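Local coordinates for sensor protein (Vibrio cholerae O1 biovar El Tor, PDB 3MXQ) that probably acts as a sensor histidine kinase that phosphorylates a protein histidine with ATP, this piece being its PAS sensor domain, at residues R80-D83 against T84-I88. Sequence-based numbering, arbitrary orientation.
Sequences RKID and TALVI
Thr84 grips the carbonyl of Arg80 twice, one helical turn back: its backbone N donates to Arg80 O over 3.0 Å, and its hydroxyl OG1 donates to the same Arg80 O from the opposite face of the carbonyl plane. The torsion that sets OG1 beside the backbone N, opposite the carbonyl carbon (chi1 -60°), folds the hydroxyl back along the helix and allows this second bond. Ala85 N bonds to Lys81 O at 3.3 Å, while its methyl turns to Val124 on strand 118-128; Lys81 reaches past the same strand to give NZ to Ser94 OG. Leu86 N donates to Ile82 O at 3.0 Å. Its side chain lies alongside that of Ile82, both pointing the same way, with Leu86 CD1 4.1 Å from Ile82 CG2, and both rest on Val137 of strand 134-145. The same CD1 also comes within 3.7 Å of Asp83 OD1, the two side chains crossing at a slant; that oxygen is hydrogen-bonded to Tyr42 OH, and OD2 forms a salt bridge with Lys79. Val87 N donates to Asp83 O at 2.9 Å, both of its methyls coming up against that oxygen from one side, and Ile88 N carries the pattern on to Thr84 O. Such successive i to i+4 bonds are those of an alpha-helix, the threonine hydroxyl bond being a common addition; Ile82, Ala85 and Leu86, packed against the antiparallel sheet of the PAS fold, make helix 75-88 amphipathic.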
loop_
_atom_site.group_PDB
_atom_site.type_symbol
_atom_site.label_atom_id
_atom_site.label_comp_id
_atom_site.label_asym_id
_atom_site.label_seq_id
_atom_site.Cartn_x
_atom_site.Cartn_y
_atom_site.Cartn_z
ATOM N N ARG A 80 15.757 19.536 -17.956
ATOM C CA ARG A 80 15.633 20.700 -17.097
ATOM C C ARG A 80 15.190 20.285 -15.697
ATOM O O ARG A 80 15.662 20.816 -14.698
ATOM C CB ARG A 80 14.693 21.756 -17.684
ATOM C CG ARG A 80 14.747 23.083 -16.927
ATOM C CD ARG A 80 13.927 24.174 -17.572
ATOM N NE ARG A 80 14.569 24.706 -18.785
ATOM C CZ ARG A 80 15.654 25.491 -18.799
ATOM N NH1 ARG A 80 16.267 25.835 -17.671
ATOM N NH2 ARG A 80 16.147 25.912 -19.951
ATOM N N LYS A 81 14.285 19.322 -15.636
ATOM C CA LYS A 81 13.813 18.817 -14.374
ATOM C C LYS A 81 14.901 18.067 -13.618
ATOM O O LYS A 81 15.117 18.322 -12.433
ATOM C CB LYS A 81 12.601 17.936 -14.596
ATOM C CG LYS A 81 11.409 18.685 -15.089
ATOM C CD LYS A 81 11.012 19.740 -14.098
ATOM C CE LYS A 81 9.534 20.043 -14.229
ATOM N NZ LYS A 81 9.001 20.723 -13.016
ATOM N N ILE A 82 15.592 17.155 -14.292
ATOM C CA ILE A 82 16.628 16.374 -13.632
ATOM C C ILE A 82 17.795 17.263 -13.214
ATOM O O ILE A 82 18.352 17.117 -12.125
ATOM C CB ILE A 82 17.104 15.225 -14.519
ATOM C CG1 ILE A 82 15.960 14.233 -14.743
ATOM C CG2 ILE A 82 18.284 14.495 -13.879
ATOM C CD1 ILE A 82 16.081 13.463 -16.030
ATOM N N ASP A 83 18.147 18.209 -14.076
ATOM C CA ASP A 83 19.257 19.104 -13.787
ATOM C C ASP A 83 18.951 20.038 -12.626
ATOM O O ASP A 83 19.829 20.306 -11.807
ATOM C CB ASP A 83 19.690 19.846 -15.045
ATOM C CG ASP A 83 20.439 18.937 -16.016
ATOM O OD1 ASP A 83 20.639 17.749 -15.690
ATOM O OD2 ASP A 83 20.834 19.393 -17.109
ATOM N N THR A 84 17.700 20.488 -12.533
ATOM C CA THR A 84 17.247 21.285 -11.397
ATOM C C THR A 84 17.561 20.548 -10.101
ATOM O O THR A 84 18.232 21.086 -9.223
ATOM C CB THR A 84 15.751 21.640 -11.510
ATOM O OG1 THR A 84 15.552 22.392 -12.708
ATOM C CG2 THR A 84 15.280 22.483 -10.341
ATOM N N ALA A 85 17.119 19.302 -10.009
ATOM C CA ALA A 85 17.414 18.484 -8.856
ATOM C C ALA A 85 18.913 18.428 -8.595
ATOM O O ALA A 85 19.350 18.568 -7.455
ATOM C CB ALA A 85 16.853 17.078 -9.045
ATOM N N LEU A 86 19.688 18.241 -9.660
ATOM C CA LEU A 86 21.122 18.016 -9.535
ATOM C C LEU A 86 21.864 19.232 -9.016
ATOM O O LEU A 86 22.870 19.079 -8.318
ATOM C CB LEU A 86 21.735 17.546 -10.857
ATOM C CG LEU A 86 21.404 16.134 -11.356
ATOM C CD1 LEU A 86 21.955 15.895 -12.751
ATOM C CD2 LEU A 86 21.920 15.070 -10.412
ATOM N N VAL A 87 21.362 20.427 -9.338
ATOM C CA VAL A 87 22.041 21.685 -8.975
ATOM C C VAL A 87 21.528 22.341 -7.689
ATOM O O VAL A 87 22.309 22.946 -6.961
ATOM C CB VAL A 87 22.033 22.745 -10.124
ATOM C CG1 VAL A 87 22.625 22.183 -11.404
ATOM C CG2 VAL A 87 20.639 23.252 -10.376
ATOM N N ILE A 88 20.227 22.241 -7.412
ATOM C CA ILE A 88 19.679 22.896 -6.226
ATOM C C ILE A 88 19.593 21.929 -5.072
ATOM O O ILE A 88 19.109 22.273 -3.995
ATOM C CB ILE A 88 18.314 23.617 -6.468
ATOM C CG1 ILE A 88 17.135 22.652 -6.446
ATOM C CG2 ILE A 88 18.345 24.449 -7.753
ATOM C CD1 ILE A 88 15.860 23.306 -5.984
#